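PDB 4PRK: 4-phosphoerythronate dehydrogenase from Lactobacillus jensenii, which probably reduces pyruvate to D-lactate with NADH, as a Rossmann-fold member of the D-isomer-specific 2-hydroxyacid dehydrogenases. Local coordinates for residues T19-C25 / I308-R313; V48-P52 / I73-I77. All blocks are in the same frame, centred on the assembly; numbering follows the deposited sequence.

Interaction 1 of 2, residues T19-C25 / I308-R313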
# COMPACT_ATOMS: atom_id res chain seq x y z
N THR A 19 28.68 4.41 -16.40
CA THR A 19 28.31 3.15 -17.02
C THR A 19 29.57 2.37 -17.39
O THR A 19 29.66 1.14 -17.21
CB THR A 19 27.37 3.38 -18.22
OG1 THR A 19 26.15 3.99 -17.75
CG2 THR A 19 27.06 2.08 -18.89
N GLU A 20 30.57 3.12 -17.89
CA GLU A 20 31.88 2.52 -18.18
C GLU A 20 32.41 1.81 -16.95
O GLU A 20 32.69 0.61 -16.97
CB GLU A 20 32.84 3.56 -18.72
CG GLU A 20 32.49 3.90 -20.17
CD GLU A 20 33.30 5.02 -20.81
OE1 GLU A 20 33.66 6.04 -20.19
OE2 GLU A 20 33.52 4.92 -22.02
N LYS A 21 32.48 2.55 -15.86
CA LYS A 21 32.97 1.99 -14.60
C LYS A 21 32.12 0.79 -14.18
O LYS A 21 32.68 -0.24 -13.82
CB LYS A 21 32.99 3.03 -13.49
CG LYS A 21 33.34 2.43 -12.13
CD LYS A 21 33.35 3.45 -11.00
CE LYS A 21 32.00 4.15 -10.90
NZ LYS A 21 31.82 4.86 -9.61
N LYS A 22 30.80 0.92 -14.25
CA LYS A 22 29.92 -0.18 -13.86
C LYS A 22 30.05 -1.41 -14.76
O LYS A 22 30.07 -2.53 -14.27
CB LYS A 22 28.48 0.28 -13.83
CG LYS A 22 27.45 -0.82 -13.60
CD LYS A 22 26.07 -0.16 -13.59
CE LYS A 22 24.94 -1.15 -13.38
NZ LYS A 22 23.77 -0.44 -12.83
N PHE A 23 30.15 -1.24 -16.07
CA PHE A 23 30.34 -2.42 -16.90
C PHE A 23 31.78 -2.78 -17.17
O PHE A 23 32.06 -3.84 -17.74
CB PHE A 23 29.57 -2.28 -18.20
CG PHE A 23 28.08 -2.55 -18.05
CD1 PHE A 23 27.27 -1.62 -17.40
CD2 PHE A 23 27.52 -3.74 -18.52
CE1 PHE A 23 25.92 -1.86 -17.24
CE2 PHE A 23 26.16 -3.98 -18.38
CZ PHE A 23 25.36 -3.04 -17.75
N GLY A 24 32.71 -1.93 -16.75
CA GLY A 24 34.10 -2.15 -17.08
C GLY A 24 34.24 -2.32 -18.58
O GLY A 24 34.86 -3.28 -19.04
N CYS A 25 33.62 -1.42 -19.34
CA CYS A 25 33.79 -1.39 -20.78
C CYS A 25 33.93 0.05 -21.17
O CYS A 25 33.71 0.96 -20.34
CB CYS A 25 32.56 -2.01 -21.47
SG CYS A 25 31.11 -0.95 -21.40
N ILE A 308 20.26 2.62 -21.84
CA ILE A 308 21.67 2.34 -22.10
C ILE A 308 22.06 0.98 -21.54
O ILE A 308 22.57 0.12 -22.27
CB ILE A 308 22.53 3.45 -21.50
CG1 ILE A 308 22.44 4.69 -22.39
CG2 ILE A 308 23.97 3.01 -21.35
CD1 ILE A 308 22.89 5.96 -21.70
N GLU A 309 21.80 0.75 -20.25
CA GLU A 309 22.38 -0.41 -19.62
C GLU A 309 21.74 -1.76 -20.01
O GLU A 309 22.43 -2.81 -20.02
CB GLU A 309 22.48 -0.25 -18.09
CG GLU A 309 23.40 0.90 -17.74
CD GLU A 309 23.68 1.01 -16.26
OE1 GLU A 309 23.17 0.18 -15.46
OE2 GLU A 309 24.45 1.94 -15.93
N ILE A 310 20.44 -1.74 -20.34
CA ILE A 310 19.79 -2.96 -20.80
C ILE A 310 20.24 -3.37 -22.23
O ILE A 310 20.57 -4.55 -22.44
CB ILE A 310 18.25 -2.90 -20.70
CG1 ILE A 310 17.84 -2.84 -19.20
CG2 ILE A 310 17.63 -4.12 -21.39
CD1 ILE A 310 16.36 -2.65 -18.92
N SER A 311 20.27 -2.44 -23.17
CA SER A 311 20.83 -2.72 -24.48
C SER A 311 22.33 -3.15 -24.41
O SER A 311 22.73 -4.23 -24.90
CB SER A 311 20.62 -1.51 -25.37
OG SER A 311 21.25 -0.34 -24.88
N LEU A 312 23.13 -2.34 -23.72
CA LEU A 312 24.57 -2.59 -23.53
C LEU A 312 24.80 -4.05 -23.08
O LEU A 312 25.63 -4.76 -23.64
CB LEU A 312 25.16 -1.60 -22.46
CG LEU A 312 26.64 -1.76 -22.03
CD1 LEU A 312 27.53 -1.58 -23.26
CD2 LEU A 312 27.12 -0.83 -20.90
N ARG A 313 24.05 -4.46 -22.04
CA ARG A 313 24.11 -5.78 -21.44
C ARG A 313 23.76 -6.89 -22.45
O ARG A 313 24.51 -7.85 -22.58
CB ARG A 313 23.23 -5.87 -20.18
CG ARG A 313 23.68 -6.94 -19.20
CD ARG A 313 22.60 -7.97 -18.88
NE ARG A 313 22.23 -8.73 -20.08
CZ ARG A 313 22.48 -10.03 -20.32
NH1 ARG A 313 23.07 -10.79 -19.42
NH2 ARG A 313 22.09 -10.56 -21.47
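The Phe23 ring carries Leu312 on one face and meets Arg313 and Glu309 round its rim. Leu312 CD2 makes a CH-pi contact over the face, 3.6 Å from the centroid of the Phe23 ring, while Arg313 CB lies near the ring plane, 3.9 Å from Phe23 CE2. The carboxylate of Glu309 reaches the edge as well, its plane turned 72° from the ring. This is helix-on-helix packing in the flavodoxin-like domain of the enzyme: the segments of helix 10-23 and of the late helix 301-319 run in broadly similar directions, 42° apart. Helix 10-23 ends within the contact in a Schellman motif, with Gly24, at positive phi, as its C-prime residue and Cys25 N bonded back to Glu20 O.

The polar centre is Glu309, whose extended chain (chi2 -173°) carries the carboxylate across to Lys22 and Thr19. Glu309 OE1 offers the syn lone pair to Lys22 NZ in a 2.8 Å salt bridge, the lysine chain crossing the glutamate at about a right angle. Glu309 OE2 lies 3.2 Å from Thr19 OG1, a hydroxyl that can also donate to Leu15 O, leaving the destination of its proton unsettled. Because Glu309 is buried, the ammonium probably helps to hold its negative charge. Shortening Glu309 to an alanine is likely to leave Lys22 without its counter-charge, take OE2 away from Thr19 and open a gap at the Phe23 rim. The guanidinium of Arg313 leads away from helix 10-23, NH2 bonding to Arg323 O.

On the ring face that Leu312 covers, the contact is apolar. Leu312 CD2, besides covering Phe23, touches Cys25 SG at 4.0 Å. Thr19 CG2 packs against the same methyl, Leu312 CD2, at 3.5 Å, and it also meets Ile308 CG2 at 4.1 Å.

Interaction 2 of 2, residues V48-P52 / I73-I77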
# COMPACT_ATOMS: atom_id res chain seq x y z
N VAL A 48 27.26 -2.56 -31.08
CA VAL A 48 26.68 -1.25 -31.33
C VAL A 48 25.37 -1.02 -30.57
O VAL A 48 24.59 -1.95 -30.31
CB VAL A 48 26.53 -1.03 -32.86
CG1 VAL A 48 25.59 0.12 -33.18
CG2 VAL A 48 27.91 -0.78 -33.47
N LEU A 49 25.15 0.24 -30.15
CA LEU A 49 23.91 0.67 -29.47
C LEU A 49 23.29 1.79 -30.32
O LEU A 49 23.91 2.86 -30.53
CB LEU A 49 24.19 1.11 -28.02
CG LEU A 49 24.60 0.02 -26.99
CD1 LEU A 49 24.65 0.57 -25.55
CD2 LEU A 49 23.68 -1.20 -27.05
N LEU A 50 22.07 1.54 -30.81
CA LEU A 50 21.43 2.42 -31.80
C LEU A 50 20.23 3.17 -31.24
O LEU A 50 19.52 2.66 -30.36
CB LEU A 50 20.97 1.60 -33.01
CG LEU A 50 22.06 0.96 -33.89
CD1 LEU A 50 21.51 0.62 -35.29
CD2 LEU A 50 23.27 1.90 -34.02
N LYS A 51 20.09 4.41 -31.67
CA LYS A 51 18.90 5.20 -31.44
C LYS A 51 18.57 5.83 -32.76
O LYS A 51 18.89 7.00 -32.99
CB LYS A 51 19.14 6.27 -30.38
CG LYS A 51 17.90 7.08 -30.03
CD LYS A 51 18.18 8.06 -28.90
CE LYS A 51 17.21 9.23 -28.92
NZ LYS A 51 17.06 9.86 -27.59
N PRO A 52 17.91 5.00 -33.68
CA PRO A 52 17.86 5.57 -35.03
C PRO A 52 16.78 6.62 -35.21
O PRO A 52 15.62 6.36 -34.96
CB PRO A 52 17.58 4.36 -35.95
CG PRO A 52 17.44 3.16 -35.08
CD PRO A 52 17.13 3.68 -33.74
N ILE A 73 22.51 -5.76 -33.37
CA ILE A 73 22.12 -4.33 -33.27
C ILE A 73 21.28 -4.09 -31.98
O ILE A 73 20.11 -4.57 -31.84
CB ILE A 73 21.34 -3.86 -34.52
CG1 ILE A 73 22.23 -3.96 -35.77
CG2 ILE A 73 20.87 -2.41 -34.38
CD1 ILE A 73 21.42 -3.90 -37.06
N GLY A 74 21.89 -3.36 -31.05
CA GLY A 74 21.26 -3.04 -29.76
C GLY A 74 20.48 -1.73 -29.86
O GLY A 74 21.04 -0.63 -29.68
N LEU A 75 19.22 -1.84 -30.22
CA LEU A 75 18.27 -0.75 -30.06
C LEU A 75 18.22 -0.36 -28.61
O LEU A 75 18.06 -1.24 -27.75
CB LEU A 75 16.85 -1.20 -30.43
CG LEU A 75 16.41 -1.11 -31.87
CD1 LEU A 75 17.52 -0.80 -32.85
CD2 LEU A 75 15.73 -2.42 -32.20
N ARG A 76 18.35 0.94 -28.34
CA ARG A 76 18.22 1.45 -26.94
C ARG A 76 16.76 1.78 -26.64
O ARG A 76 16.39 2.05 -25.47
CB ARG A 76 19.09 2.69 -26.70
CG ARG A 76 20.59 2.43 -26.86
CD ARG A 76 21.41 3.50 -26.15
NE ARG A 76 21.16 4.90 -26.57
CZ ARG A 76 21.58 5.44 -27.71
NH1 ARG A 76 21.35 6.73 -27.97
NH2 ARG A 76 22.24 4.70 -28.61
N ILE A 77 15.97 1.78 -27.71
CA ILE A 77 14.56 2.10 -27.67
C ILE A 77 13.71 0.86 -27.89
O ILE A 77 14.21 -0.27 -28.08
CB ILE A 77 14.21 3.17 -28.70
CG1 ILE A 77 14.43 2.64 -30.11
CG2 ILE A 77 15.06 4.40 -28.45
CD1 ILE A 77 14.16 3.71 -31.15
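Gly74 O is gripped from the neighbouring strand by two groups: Leu50 N donates a hydrogen bond of 2.7 Å to it, and Leu49 CA adds a CA-H...O contact with the same Gly74 O at 3.2 Å. The N-H of Leu50 points almost straight at the oxygen (166°), although it stands tilted from the carbonyl plane. On either side along the strands the ladder continues: Gly74 N is bonded to Val48 O at 3.1 Å, and Arg76 N to Leu50 O at 2.9 Å.

These are the parallel strands 47-50 and 72-75 of a beta-alpha-beta unit, joined through helix 60-67 and lying side by side in the five-stranded sheet. Leu49 pairs with Gly74, where a CB would run into Leu49 CD2 and Val48 O; the missing side chain lets the leucine lie close over the strand. Leu50 and Leu75 pair on the other face of the sheet. There Leu50 CD1 presses on Ile73 CG2 at 3.2 Å, a close methyl-methyl approach.

Beyond the paired residues Arg76 folds back over strand 47-50. Its chain bends at chi3 (-57°), after Arg76 CG has passed Leu49 CB at 4.0 Å, and this lays the guanidinium against Lys51. Lys51 CB then sits over one face of the group, 3.3 Å from Arg76 NH1, while the extended lysine chain crosses the arginine at about a right angle. Outside the two segments, Glu12 meets the charge of Arg76 by a salt bridge at NE, and NH2 donates a hydrogen bond to Phe6 O. Farther on, Ile77 CD1 comes up obliquely to the Pro52 ring, 3.9 Å from Pro52 CD.

In the fold
Interactions 1 and 2 lie about 13 Å apart, centre to centre, and meet on the face of the five-stranded sheet that carries Leu49. Helix 301-319 belongs to both: Leu312 turns to helix 10-23 in interaction 1, while Ser311 settles on the strand pair, with Ser311 OG 3.4 Å from Leu49 CD2 and Ser311 CB 3.5 Å from Leu75 O. Leu49 CD2 also comes within 3.6 Å of Leu312 N. Thus helix 301-319, from late in the chain, packs beside helix 10-23 on the sheet face. The NAD-binding Rossmann domain is separate; in relatives the substrate cleft lies between the two domains.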